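PDB 6JU8: tyrosinase from Aspergillus oryzae, which probably oxidises L-tyrosine and L-dopa to L-dopaquinone with molecular oxygen at a dinuclear copper centre, as a tyrosinase of melanin biosynthesis. Local coordinates for residues N334-V339 with G358-V363; T238-L243 with G340-S345; Y7-I12 with Y114-Y119; A121-I126 with N140-W145. The protein carries 1 engineered substitution. All blocks are in the same frame, centred on the assembly; numbering follows the deposited sequence.

Contact 1 (N334-V339 with G358-V363). With CU (copper (II) ion), chain D.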
loop_
_atom_site.group_PDB
_atom_site.type_symbol
_atom_site.label_atom_id
_atom_site.label_comp_id
_atom_site.label_asym_id
_atom_site.label_seq_id
_atom_site.Cartn_x
_atom_site.Cartn_y
_atom_site.Cartn_z
ATOM N N ASN A 334 11.259 1.537 -19.536
ATOM C CA ASN A 334 10.102 2.347 -19.159
ATOM C C ASN A 334 9.200 1.553 -18.226
ATOM O O ASN A 334 8.716 2.084 -17.212
ATOM C CB ASN A 334 9.363 2.792 -20.420
ATOM C CG ASN A 334 10.033 3.985 -21.056
ATOM O OD1 ASN A 334 9.854 5.121 -20.605
ATOM N ND2 ASN A 334 10.778 3.753 -22.127
ATOM N N VAL A 335 8.914 0.285 -18.531
ATOM C CA VAL A 335 8.025 -0.483 -17.651
ATOM C C VAL A 335 8.638 -0.610 -16.270
ATOM O O VAL A 335 7.931 -0.462 -15.262
ATOM C CB VAL A 335 7.702 -1.851 -18.279
ATOM C CG1 VAL A 335 6.892 -2.672 -17.298
ATOM C CG2 VAL A 335 6.938 -1.650 -19.578
ATOM N N HIS A 336 9.954 -0.834 -16.145
ATOM C CA HIS A 336 10.600 -0.808 -14.828
ATOM C C HIS A 336 10.285 0.495 -14.087
ATOM O O HIS A 336 9.922 0.496 -12.906
ATOM C CB HIS A 336 12.114 -0.911 -14.992
ATOM C CG HIS A 336 12.699 -2.286 -14.954
ATOM N ND1 HIS A 336 12.840 -2.986 -13.771
ATOM C CD2 HIS A 336 13.219 -3.083 -15.916
ATOM C CE1 HIS A 336 13.425 -4.143 -14.001
ATOM N NE2 HIS A 336 13.637 -4.256 -15.302
ATOM N N ASN A 337 10.436 1.631 -14.786
ATOM C CA ASN A 337 10.192 2.923 -14.132
ATOM C C ASN A 337 8.744 3.028 -13.668
ATOM O O ASN A 337 8.465 3.524 -12.561
ATOM C CB ASN A 337 10.497 4.065 -15.100
ATOM C CG ASN A 337 11.988 4.251 -15.309
ATOM O OD1 ASN A 337 12.800 3.801 -14.511
ATOM N ND2 ASN A 337 12.302 4.948 -16.399
ATOM N N TRP A 338 7.822 2.619 -14.535
ATOM C CA TRP A 338 6.393 2.828 -14.249
ATOM C C TRP A 338 5.912 1.911 -13.140
ATOM O O TRP A 338 4.999 2.271 -12.409
ATOM C CB TRP A 338 5.553 2.644 -15.527
ATOM C CG TRP A 338 5.969 3.595 -16.611
ATOM C CD1 TRP A 338 6.635 4.776 -16.478
ATOM C CD2 TRP A 338 5.720 3.397 -18.007
ATOM N NE1 TRP A 338 6.827 5.325 -17.728
ATOM C CE2 TRP A 338 6.275 4.509 -18.676
ATOM C CE3 TRP A 338 5.092 2.404 -18.777
ATOM C CZ2 TRP A 338 6.231 4.667 -20.066
ATOM C CZ3 TRP A 338 5.053 2.568 -20.141
ATOM C CH2 TRP A 338 5.606 3.690 -20.790
ATOM N N VAL A 339 6.512 0.724 -12.998
ATOM C CA VAL A 339 6.131 -0.180 -11.903
ATOM C C VAL A 339 6.726 0.295 -10.591
ATOM O O VAL A 339 6.050 0.280 -9.559
ATOM C CB VAL A 339 6.612 -1.611 -12.196
ATOM C CG1 VAL A 339 6.420 -2.530 -10.994
ATOM C CG2 VAL A 339 5.861 -2.182 -13.399
ATOM N N GLY A 358 10.839 3.690 -6.108
ATOM C CA GLY A 358 10.862 2.340 -5.529
ATOM C C GLY A 358 11.743 1.427 -6.370
ATOM O O GLY A 358 12.297 1.787 -7.397
ATOM N N HIS A 359 11.871 0.202 -5.861
ATOM C CA HIS A 359 12.935 -0.696 -6.269
ATOM C C HIS A 359 12.970 -0.946 -7.768
ATOM O O HIS A 359 14.053 -0.960 -8.362
ATOM C CB HIS A 359 12.810 -2.032 -5.498
ATOM C CG HIS A 359 13.212 -1.810 -4.052
ATOM N ND1 HIS A 359 12.422 -1.073 -3.183
ATOM C CD2 HIS A 359 14.281 -2.198 -3.325
ATOM C CE1 HIS A 359 13.029 -0.999 -2.016
ATOM N NE2 HIS A 359 14.163 -1.680 -2.054
ATOM N N MET A 360 11.810 -1.192 -8.384
ATOM C CA MET A 360 11.819 -1.602 -9.780
ATOM C C MET A 360 12.421 -0.564 -10.723
ATOM O O MET A 360 12.807 -0.914 -11.852
ATOM C CB MET A 360 10.428 -2.029 -10.265
ATOM C CG MET A 360 10.145 -3.500 -9.961
ATOM S SD MET A 360 10.982 -4.626 -11.117
ATOM C CE MET A 360 9.976 -4.374 -12.588
ATOM N N SER A 361 12.511 0.699 -10.319
ATOM C CA SER A 361 13.084 1.687 -11.253
ATOM C C SER A 361 14.590 1.789 -11.155
ATOM O O SER A 361 15.182 2.541 -11.937
ATOM C CB SER A 361 12.497 3.080 -11.012
ATOM O OG SER A 361 13.057 3.611 -9.816
ATOM N N SER A 362 15.210 1.051 -10.260
ATOM C CA SER A 362 16.638 1.227 -9.999
ATOM C C SER A 362 17.359 -0.078 -10.295
ATOM O O SER A 362 17.163 -1.105 -9.624
ATOM C CB SER A 362 16.795 1.626 -8.520
ATOM O OG SER A 362 18.165 1.612 -8.174
ATOM N N VAL A 363 18.207 -0.092 -11.329
ATOM C CA VAL A 363 18.879 -1.342 -11.732
ATOM C C VAL A 363 19.539 -2.038 -10.558
ATOM O O VAL A 363 19.392 -3.267 -10.429
ATOM C CB VAL A 363 19.906 -1.079 -12.847
ATOM C CG1 VAL A 363 20.871 -2.242 -13.024
ATOM C CG2 VAL A 363 19.161 -0.832 -14.162
HETATM CU CU CU D . 14.600 -5.643 -16.157
HETATM O O HOH W 1 16.824 -5.802 -15.720
#
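Helix segment 334-339 lies against a short 3-10 turn, residues 359-361, and the backbones come nearest at Asn337 and Ser361, whose CA atoms are 4.3 Å apart. His336 and Met360 carry most of the contact. The His336 ring has a partner at each nitrogen. His336 NE2 binds a copper ion at 1.9 Å, and ND1 donates to the backbone oxygen of Met360. That bond is 2.8 Å from His336 ND1 to Met360 O, but it is bent, with 133° at the hydrogen. The donor lies in the carbonyl plane, while the oxygen sits 22° out of the ring plane. The bond, with the copper at NE2, restrains the rotation of the imidazole. The Met360 side chain is bent at both chi2 and chi3. This curls it back beside the ring, with Met360 CE 3.4 Å from His336 ND1. SD approaches the ring obliquely. Lower on the same chain, Met360 CG packs on Val339 CG1 at 4.0 Å. Nearby, Asn337 OD1 touches Ser361 CB at 3.6 Å. The hydroxyl of Ser361 is hydrogen-bonded to the backbone oxygen of Gly341. His332 and His376 complete the histidine ligands, and a water lies 2.3 Å from the metal. A copper bound through NE2 by three histidines, here with His336 on a helix, is typical of the dinuclear type 3 copper centre of tyrosinases.

Contact 2 (T238-L243 with G340-S345)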
loop_
_atom_site.group_PDB
_atom_site.type_symbol
_atom_site.label_atom_id
_atom_site.label_comp_id
_atom_site.label_asym_id
_atom_site.label_seq_id
_atom_site.Cartn_x
_atom_site.Cartn_y
_atom_site.Cartn_z
ATOM N N THR A 238 9.548 -1.621 -2.204
ATOM C CA THR A 238 8.412 -0.728 -2.345
ATOM C C THR A 238 8.193 -0.363 -3.803
ATOM O O THR A 238 9.143 -0.328 -4.587
ATOM C CB THR A 238 8.574 0.513 -1.460
ATOM O OG1 THR A 238 7.421 1.376 -1.559
ATOM C CG2 THR A 238 9.788 1.358 -1.837
ATOM N N LYS A 239 6.946 -0.093 -4.152
ATOM C CA LYS A 239 6.567 0.555 -5.418
ATOM C C LYS A 239 6.117 1.964 -5.071
ATOM O O LYS A 239 5.089 2.074 -4.358
ATOM C CB LYS A 239 5.468 -0.225 -6.154
ATOM C CG LYS A 239 5.822 -1.691 -6.445
ATOM C CD LYS A 239 4.525 -2.447 -6.797
ATOM C CE LYS A 239 4.790 -3.903 -7.178
ATOM N NZ LYS A 239 5.492 -4.623 -6.083
ATOM N N TYR A 240 6.842 2.995 -5.457
ATOM C CA TYR A 240 6.536 4.408 -5.280
ATOM C C TYR A 240 6.650 4.922 -3.850
ATOM O O TYR A 240 6.406 6.118 -3.636
ATOM C CB TYR A 240 5.130 4.772 -5.820
ATOM C CG TYR A 240 5.063 4.796 -7.327
ATOM C CD1 TYR A 240 4.916 3.611 -8.050
ATOM C CD2 TYR A 240 5.136 6.006 -8.048
ATOM C CE1 TYR A 240 4.839 3.595 -9.433
ATOM C CE2 TYR A 240 5.083 5.984 -9.432
ATOM C CZ TYR A 240 4.934 4.787 -10.119
ATOM O OH TYR A 240 4.895 4.840 -11.504
ATOM N N GLY A 241 7.000 4.106 -2.855
ATOM C CA GLY A 241 6.920 4.592 -1.478
ATOM C C GLY A 241 8.059 5.429 -0.941
ATOM O O GLY A 241 7.936 5.878 0.216
ATOM N N LEU A 242 9.116 5.666 -1.707
ATOM C CA LEU A 242 10.220 6.508 -1.238
ATOM C C LEU A 242 10.123 7.907 -1.818
ATOM O O LEU A 242 10.250 8.071 -3.043
ATOM C CB LEU A 242 11.587 5.928 -1.651
ATOM C CG LEU A 242 11.778 4.447 -1.294
ATOM C CD1 LEU A 242 13.181 3.987 -1.720
ATOM C CD2 LEU A 242 11.522 4.177 0.179
ATOM N N LEU A 243 9.891 8.876 -0.954
ATOM C CA LEU A 243 9.729 10.273 -1.345
ATOM C C LEU A 243 10.750 11.112 -0.567
ATOM O O LEU A 243 10.941 10.880 0.636
ATOM C CB LEU A 243 8.315 10.776 -1.065
ATOM C CG LEU A 243 7.179 10.375 -2.010
ATOM C CD1 LEU A 243 6.928 8.883 -2.045
ATOM C CD2 LEU A 243 5.899 11.126 -1.602
ATOM N N GLY A 340 7.995 0.691 -10.594
ATOM C CA GLY A 340 8.725 0.937 -9.368
ATOM C C GLY A 340 8.507 2.325 -8.795
ATOM O O GLY A 340 8.595 2.511 -7.583
ATOM N N GLY A 341 8.272 3.295 -9.684
ATOM C CA GLY A 341 8.265 4.698 -9.294
ATOM C C GLY A 341 9.644 5.282 -9.569
ATOM O O GLY A 341 10.646 4.728 -9.097
ATOM N N PHE A 342 9.659 6.367 -10.337
ATOM C CA PHE A 342 10.898 6.897 -10.886
ATOM C C PHE A 342 11.188 8.329 -10.466
ATOM O O PHE A 342 12.109 8.936 -11.030
ATOM C CB PHE A 342 10.892 6.767 -12.438
ATOM C CG PHE A 342 9.698 7.456 -13.056
ATOM C CD1 PHE A 342 9.793 8.750 -13.546
ATOM C CD2 PHE A 342 8.463 6.832 -13.135
ATOM C CE1 PHE A 342 8.687 9.400 -14.059
ATOM C CE2 PHE A 342 7.342 7.473 -13.641
ATOM C CZ PHE A 342 7.465 8.757 -14.132
ATOM N N MET A 343 10.413 8.870 -9.520
ATOM C CA MET A 343 10.608 10.237 -9.068
ATOM C C MET A 343 10.705 10.286 -7.543
ATOM O O MET A 343 9.696 10.234 -6.856
ATOM C CB MET A 343 9.470 11.153 -9.503
ATOM C CG MET A 343 9.502 11.475 -10.977
ATOM S SD MET A 343 8.243 12.653 -11.498
ATOM C CE MET A 343 6.756 11.693 -11.402
ATOM N N PHE A 344 11.917 10.324 -7.016
ATOM C CA PHE A 344 12.128 10.447 -5.570
ATOM C C PHE A 344 11.955 11.908 -5.152
ATOM O O PHE A 344 11.264 12.153 -4.169
ATOM C CB PHE A 344 13.523 9.933 -5.228
ATOM C CG PHE A 344 13.994 10.127 -3.815
ATOM C CD1 PHE A 344 13.359 9.443 -2.776
ATOM C CD2 PHE A 344 15.063 10.946 -3.491
ATOM C CE1 PHE A 344 13.786 9.562 -1.461
ATOM C CE2 PHE A 344 15.506 11.081 -2.190
ATOM C CZ PHE A 344 14.869 10.374 -1.175
ATOM N N SER A 345 12.572 12.811 -5.898
ATOM C CA SER A 345 12.434 14.231 -5.595
ATOM C C SER A 345 11.064 14.717 -6.059
ATOM O O SER A 345 10.480 14.202 -7.017
ATOM C CB SER A 345 13.551 15.033 -6.246
ATOM O OG SER A 345 13.449 15.056 -7.665
#
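Tyr240 meets the glycine pair Gly340-Gly341 through both its backbone and its ring. The polar link is one hydrogen bond. Tyr240 N donates to Gly340 O at 2.8 Å, with 147° at the hydrogen. The donor stands well above the carbonyl plane, not on a lone pair. Lys239 CA adds a CA-H...O contact to the same oxygen, 3.6 Å from Lys239 CA to Gly340 O. The second kind of interaction is CH-pi. Gly341 CA sits over the centre of the Tyr240 ring, 3.3 Å from the centroid and 8° off the ring normal. Gly341 follows the end of helix 328-340 with positive phi. With no side chain on Gly341, the ring can lie directly against its CA. The Tyr240 ring is held at its far end too, because OH is hydrogen-bonded to Trp338 O in the last turn of the helix. The third kind is contact with the Phe344 ring. With CG opposite the backbone N (chi1 173°), this ring reaches the other segment. Its apolar contact is Phe344 CD1 on Leu242 CB, at 4.1 Å. Backbone atoms also meet the ring: Leu242 O lies at its edge, 3.4 Å from Phe344 CD1, and Leu243 C is 3.5 Å from Phe344 CE1. Gly241 and Leu242 both face Ala357, a classic beta bulge; Phe342 and Met343 form another against strand 356-357. Leu259 of the second subunit packs on Tyr240 and Leu243. The chemistry implies a helix end held by one tyrosine: the last carbonyl, Gly340 O, accepts from Tyr240 N, and the CA of the next residue rests on the Tyr240 ring face.

Contact 3 (Y7-I12 with Y114-Y119)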
loop_
_atom_site.group_PDB
_atom_site.type_symbol
_atom_site.label_atom_id
_atom_site.label_comp_id
_atom_site.label_asym_id
_atom_site.label_seq_id
_atom_site.Cartn_x
_atom_site.Cartn_y
_atom_site.Cartn_z
ATOM N N TYR A 7 26.274 -24.518 -9.680
ATOM C CA TYR A 7 24.862 -24.793 -9.866
ATOM C C TYR A 7 24.567 -24.878 -11.357
ATOM O O TYR A 7 24.626 -23.877 -12.069
ATOM C CB TYR A 7 24.011 -23.714 -9.209
ATOM C CG TYR A 7 22.539 -24.060 -9.281
ATOM C CD1 TYR A 7 21.971 -24.897 -8.328
ATOM C CD2 TYR A 7 21.742 -23.566 -10.301
ATOM C CE1 TYR A 7 20.622 -25.220 -8.401
ATOM C CE2 TYR A 7 20.403 -23.880 -10.368
ATOM C CZ TYR A 7 19.842 -24.701 -9.421
ATOM O OH TYR A 7 18.500 -24.997 -9.514
ATOM N N LEU A 8 24.307 -26.076 -11.848
ATOM C CA LEU A 8 24.184 -26.261 -13.295
ATOM C C LEU A 8 22.763 -25.975 -13.755
ATOM O O LEU A 8 21.827 -26.648 -13.331
ATOM C CB LEU A 8 24.580 -27.710 -13.610
ATOM C CG LEU A 8 26.005 -28.066 -13.196
ATOM C CD1 LEU A 8 26.307 -29.520 -13.507
ATOM C CD2 LEU A 8 27.015 -27.164 -13.907
ATOM N N ILE A 9 22.610 -24.939 -14.570
ATOM C CA ILE A 9 21.287 -24.502 -15.015
ATOM C C ILE A 9 20.896 -25.279 -16.263
ATOM O O ILE A 9 21.643 -25.359 -17.236
ATOM C CB ILE A 9 21.266 -22.986 -15.263
ATOM C CG1 ILE A 9 21.586 -22.236 -13.952
ATOM C CG2 ILE A 9 19.960 -22.510 -15.868
ATOM C CD1 ILE A 9 22.181 -20.860 -14.181
ATOM N N THR A 10 19.707 -25.873 -16.216
ATOM C CA THR A 10 19.199 -26.746 -17.254
ATOM C C THR A 10 17.790 -26.354 -17.676
ATOM O O THR A 10 17.316 -26.803 -18.712
ATOM C CB THR A 10 19.093 -28.199 -16.740
ATOM O OG1 THR A 10 18.304 -28.205 -15.542
ATOM C CG2 THR A 10 20.473 -28.714 -16.360
ATOM N N GLY A 11 17.098 -25.567 -16.860
ATOM C CA GLY A 11 15.650 -25.519 -16.999
ATOM C C GLY A 11 15.040 -26.711 -16.285
ATOM O O GLY A 11 15.772 -27.611 -15.813
ATOM N N ILE A 12 13.725 -26.721 -16.124
ATOM C CA ILE A 12 13.092 -27.865 -15.435
ATOM C C ILE A 12 13.323 -29.135 -16.243
ATOM O O ILE A 12 13.205 -29.136 -17.485
ATOM C CB ILE A 12 11.598 -27.565 -15.235
ATOM C CG1 ILE A 12 11.429 -26.431 -14.214
ATOM C CG2 ILE A 12 10.822 -28.813 -14.834
ATOM C CD1 ILE A 12 10.044 -25.862 -14.107
ATOM N N TYR A 114 15.753 -18.861 -12.013
ATOM C CA TYR A 114 14.737 -18.626 -10.979
ATOM C C TYR A 114 13.661 -19.707 -11.047
ATOM O O TYR A 114 13.283 -20.279 -10.028
ATOM C CB TYR A 114 14.114 -17.275 -11.213
ATOM C CG TYR A 114 13.158 -16.690 -10.213
ATOM C CD1 TYR A 114 13.539 -16.360 -8.924
ATOM C CD2 TYR A 114 11.845 -16.411 -10.599
ATOM C CE1 TYR A 114 12.657 -15.799 -8.011
ATOM C CE2 TYR A 114 10.966 -15.830 -9.707
ATOM C CZ TYR A 114 11.368 -15.532 -8.423
ATOM O OH TYR A 114 10.481 -14.939 -7.562
ATOM N N GLU A 115 13.184 -19.949 -12.266
ATOM C CA GLU A 115 12.169 -20.987 -12.471
ATOM C C GLU A 115 12.640 -22.354 -11.990
ATOM O O GLU A 115 11.869 -23.105 -11.366
ATOM C CB GLU A 115 11.818 -21.041 -13.957
ATOM C CG GLU A 115 10.802 -22.088 -14.372
ATOM C CD GLU A 115 10.539 -21.995 -15.866
ATOM O OE1 GLU A 115 9.447 -21.561 -16.254
ATOM O OE2 GLU A 115 11.465 -22.320 -16.649
ATOM N N GLN A 116 13.911 -22.675 -12.283
ATOM C CA GLN A 116 14.420 -23.992 -11.916
ATOM C C GLN A 116 14.526 -24.115 -10.403
ATOM O O GLN A 116 14.202 -25.151 -9.830
ATOM C CB GLN A 116 15.793 -24.206 -12.565
ATOM C CG GLN A 116 16.386 -25.594 -12.279
ATOM C CD GLN A 116 17.739 -25.774 -12.938
ATOM O OE1 GLN A 116 17.974 -25.283 -14.037
ATOM N NE2 GLN A 116 18.657 -26.457 -12.270
ATOM N N VAL A 117 15.046 -23.080 -9.747
ATOM C CA VAL A 117 15.175 -23.096 -8.286
ATOM C C VAL A 117 13.816 -23.257 -7.630
ATOM O O VAL A 117 13.644 -24.007 -6.658
ATOM C CB VAL A 117 15.887 -21.824 -7.790
ATOM C CG1 VAL A 117 15.800 -21.696 -6.278
ATOM C CG2 VAL A 117 17.344 -21.860 -8.271
ATOM N N ILE A 118 12.820 -22.523 -8.145
ATOM C CA ILE A 118 11.460 -22.682 -7.634
ATOM C C ILE A 118 10.919 -24.093 -7.793
ATOM O O ILE A 118 10.400 -24.672 -6.817
ATOM C CB ILE A 118 10.520 -21.648 -8.298
ATOM C CG1 ILE A 118 10.880 -20.221 -7.871
ATOM C CG2 ILE A 118 9.065 -21.991 -7.954
ATOM C CD1 ILE A 118 10.240 -19.166 -8.758
ATOM N N TYR A 119 11.057 -24.680 -8.972
ATOM C CA TYR A 119 10.631 -26.049 -9.218
ATOM C C TYR A 119 11.301 -27.006 -8.244
ATOM O O TYR A 119 10.656 -27.874 -7.673
ATOM C CB TYR A 119 10.984 -26.434 -10.657
ATOM C CG TYR A 119 10.834 -27.905 -10.983
ATOM C CD1 TYR A 119 9.588 -28.452 -11.284
ATOM C CD2 TYR A 119 11.956 -28.748 -11.020
ATOM C CE1 TYR A 119 9.454 -29.815 -11.603
ATOM C CE2 TYR A 119 11.817 -30.083 -11.335
ATOM C CZ TYR A 119 10.576 -30.611 -11.616
ATOM O OH TYR A 119 10.477 -31.948 -11.933
HETATM O O HOH W 2 11.934 -24.993 -17.674
#
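Gln116, on helix 103-129, binds the N-terminal loop 7-12 through its side-chain amide. This helix belongs to the common central domain of tyrosinase, so the contact lays the start of the chain along the central fold. Two backbone donors converge on one oxygen. Thr10 N gives Gln116 OE1 a nearly straight bond of 2.8 Å, 175° at the hydrogen. Gly11 N gives Gln116 OE1 a more bent one of 3.0 Å, from above the carbonyl plane. The other end of the amide is also used. Gln116 NE2 donates weakly to Leu8 O at 3.3 Å and is also hydrogen-bonded to Glu120 OE2, one helical turn on. These bonds hold the amide against rotation. The extended Gln116 chain, with chi1 and chi2 both near 180°, carries it out to the loop. Tyr7 comes from the opposite direction, its OH hydrogen-bonded to Glu120 and its ring against Val117 CG2. Within the loop, Thr10 OG1 donates to Gly11 O at 2.6 Å. Glu115 has its main partners outside: OE1 accepts from Leu147 N and forms a salt bridge with Arg23. A water accepts from Ile12 N and lies 2.9 Å from Glu115 OE2. Apolar contact is made at Ile12, whose CD1 packs along Glu115 CG. Ile12 CG2 stands over the centre of the Tyr119 ring, 3.6 Å from the centroid and 8° off its normal.

Contact 4 (A121-I126 with N140-W145)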
loop_
_atom_site.group_PDB
_atom_site.type_symbol
_atom_site.label_atom_id
_atom_site.label_comp_id
_atom_site.label_asym_id
_atom_site.label_seq_id
_atom_site.Cartn_x
_atom_site.Cartn_y
_atom_site.Cartn_z
ATOM N N ALA A 121 12.424 -26.384 -5.278
ATOM C CA ALA A 121 11.817 -26.187 -3.966
ATOM C C ALA A 121 10.413 -26.776 -3.940
ATOM O O ALA A 121 9.937 -27.278 -2.911
ATOM C CB ALA A 121 11.802 -24.706 -3.597
ATOM N N MET A 122 9.698 -26.762 -5.061
ATOM C CA MET A 122 8.365 -27.385 -5.093
ATOM C C MET A 122 8.451 -28.879 -4.844
ATOM O O MET A 122 7.672 -29.464 -4.101
ATOM C CB MET A 122 7.704 -27.194 -6.463
ATOM C CG MET A 122 7.253 -25.764 -6.753
ATOM S SD MET A 122 6.495 -25.701 -8.391
ATOM C CE MET A 122 5.813 -24.038 -8.335
ATOM N N LEU A 123 9.430 -29.525 -5.473
ATOM C CA LEU A 123 9.607 -30.955 -5.222
ATOM C C LEU A 123 9.895 -31.242 -3.761
ATOM O O LEU A 123 9.400 -32.249 -3.237
ATOM C CB LEU A 123 10.751 -31.469 -6.098
ATOM C CG LEU A 123 10.517 -31.454 -7.604
ATOM C CD1 LEU A 123 11.667 -32.188 -8.303
ATOM C CD2 LEU A 123 9.166 -32.054 -7.960
ATOM N N ASP A 124 10.727 -30.443 -3.100
ATOM C CA ASP A 124 11.005 -30.629 -1.670
ATOM C C ASP A 124 9.738 -30.416 -0.848
ATOM O O ASP A 124 9.472 -31.154 0.110
ATOM C CB ASP A 124 12.092 -29.656 -1.192
ATOM C CG ASP A 124 13.458 -29.914 -1.779
ATOM O OD1 ASP A 124 13.885 -31.074 -1.797
ATOM O OD2 ASP A 124 14.141 -28.972 -2.239
ATOM N N PHE A 125 8.941 -29.401 -1.188
ATOM C CA PHE A 125 7.668 -29.172 -0.495
ATOM C C PHE A 125 6.763 -30.394 -0.602
ATOM O O PHE A 125 6.170 -30.815 0.400
ATOM C CB PHE A 125 6.959 -27.944 -1.077
ATOM C CG PHE A 125 5.588 -27.727 -0.461
ATOM C CD1 PHE A 125 5.461 -27.037 0.731
ATOM C CD2 PHE A 125 4.449 -28.227 -1.076
ATOM C CE1 PHE A 125 4.214 -26.876 1.317
ATOM C CE2 PHE A 125 3.203 -28.061 -0.496
ATOM C CZ PHE A 125 3.094 -27.385 0.705
ATOM N N ILE A 126 6.640 -30.973 -1.784
ATOM C CA ILE A 126 5.774 -32.145 -1.986
ATOM C C ILE A 126 6.303 -33.322 -1.187
ATOM O O ILE A 126 5.518 -33.999 -0.517
ATOM C CB ILE A 126 5.699 -32.521 -3.490
ATOM C CG1 ILE A 126 4.984 -31.444 -4.292
ATOM C CG2 ILE A 126 5.081 -33.901 -3.672
ATOM C CD1 ILE A 126 5.197 -31.481 -5.786
ATOM N N ASN A 140 2.677 -34.178 -10.620
ATOM C CA ASN A 140 2.212 -33.857 -11.955
ATOM C C ASN A 140 2.045 -32.352 -12.135
ATOM O O ASN A 140 2.405 -31.769 -13.158
ATOM C CB ASN A 140 0.863 -34.538 -12.219
ATOM C CG ASN A 140 0.377 -34.199 -13.618
ATOM O OD1 ASN A 140 0.901 -34.754 -14.589
ATOM N ND2 ASN A 140 -0.597 -33.300 -13.728
ATOM N N GLU A 141 1.457 -31.708 -11.116
ATOM C CA GLU A 141 1.266 -30.254 -11.217
ATOM C C GLU A 141 2.587 -29.505 -11.155
ATOM O O GLU A 141 2.789 -28.543 -11.903
ATOM C CB GLU A 141 0.319 -29.782 -10.120
ATOM C CG GLU A 141 -1.093 -30.300 -10.278
ATOM C CD GLU A 141 -1.956 -29.559 -11.263
ATOM O OE1 GLU A 141 -1.604 -28.461 -11.740
ATOM O OE2 GLU A 141 -3.046 -30.076 -11.572
ATOM N N ALA A 142 3.532 -29.907 -10.308
ATOM C CA ALA A 142 4.841 -29.263 -10.329
ATOM C C ALA A 142 5.552 -29.395 -11.663
ATOM O O ALA A 142 6.263 -28.487 -12.114
ATOM C CB ALA A 142 5.747 -29.877 -9.258
ATOM N N LYS A 143 5.423 -30.551 -12.289
ATOM C CA LYS A 143 6.089 -30.815 -13.565
ATOM C C LYS A 143 5.448 -30.049 -14.707
ATOM O O LYS A 143 6.088 -29.780 -15.733
ATOM C CB LYS A 143 6.060 -32.323 -13.851
ATOM C CG LYS A 143 7.011 -33.092 -12.940
ATOM C CD LYS A 143 6.864 -34.596 -13.185
ATOM C CE LYS A 143 7.706 -35.365 -12.172
ATOM N NZ LYS A 143 7.589 -36.833 -12.411
ATOM N N GLN A 144 4.182 -29.671 -14.540
ATOM C CA GLN A 144 3.505 -28.879 -15.562
ATOM C C GLN A 144 3.745 -27.393 -15.329
ATOM O O GLN A 144 3.684 -26.585 -16.255
ATOM C CB GLN A 144 2.008 -29.157 -15.559
ATOM C CG GLN A 144 1.518 -30.200 -16.545
ATOM C CD GLN A 144 1.960 -29.928 -17.975
ATOM O OE1 GLN A 144 1.649 -28.917 -18.617
ATOM N NE2 GLN A 144 2.713 -30.874 -18.499
ATOM N N TRP A 145 3.977 -26.978 -14.094
ATOM C CA TRP A 145 4.146 -25.579 -13.753
ATOM C C TRP A 145 5.346 -24.951 -14.444
ATOM O O TRP A 145 6.408 -25.563 -14.513
ATOM C CB TRP A 145 4.323 -25.397 -12.247
ATOM C CG TRP A 145 4.536 -23.974 -11.848
ATOM C CD1 TRP A 145 3.554 -23.054 -11.574
ATOM C CD2 TRP A 145 5.797 -23.317 -11.682
ATOM N NE1 TRP A 145 4.164 -21.856 -11.240
ATOM C CE2 TRP A 145 5.521 -21.991 -11.300
ATOM C CE3 TRP A 145 7.138 -23.729 -11.817
ATOM C CZ2 TRP A 145 6.546 -21.079 -11.048
ATOM C CZ3 TRP A 145 8.148 -22.821 -11.572
ATOM C CH2 TRP A 145 7.834 -21.502 -11.197
#
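Met122 and Trp145 meet nearly at right angles, with the thioether ending on the flat of the indole. Met122 CE lies over one ring face, 3.6 Å from the centroid of the five-membered ring and 18° off its normal. The ring atom closest to Met122 CE is Trp145 CD2, at 3.4 Å. Met122 SD trails to one side, obliquely placed 4.5 Å from the centroid of the six-membered ring. This is a Met-aromatic contact in which the methyl makes the closer approach. The Met122 chain is extended beyond CG and so spans the gap between the helices. Trp145 is the first residue past the end of helix 135-144. Its chi1 of 179° swings the ring away from its own N and back to helix 103-129. Ala142 is the second focus. Its methyl points at the other helix and is met by three side chains: Ile126 CD1 at 3.9 Å from Ala142 CB, Leu123 CD2 at 4.3 Å from Ala142 CB, and Met122 SD. The two helical segments run antiparallel, at 174°, with axes 10.1 Å apart. They form the two arms of a helical hairpin. Helix 41-55 packs beside both, through Leu45 on Ile126 and Gln42 on Trp145, while Phe46 meets the indole ring. No hydrogen bond joins the segments. Cohesion therefore rests on dispersion and shape, with the polarisable sulfur and its methyl against the pi face.

From the N terminus, contact 3 closes first, bringing loop 7-12 to helix 103-129 across about a hundred residues. Contact 4 follows in series further along that helix and closes the short hairpin to helix 135-144. The two touch, as Ile118 and Tyr119 pack on Trp145 and Ala142. Contacts 1 and 2 come later, on the opposite side of the chain's centre. Contact 2 joins 238-243 to the end of helix 328-340 and the residues after it. Contact 1 ties that helix to 358-363. Their segments alternate, so the two loops cross. They also touch, with centres 9 Å apart. Together they brace the end of a copper-binding helix.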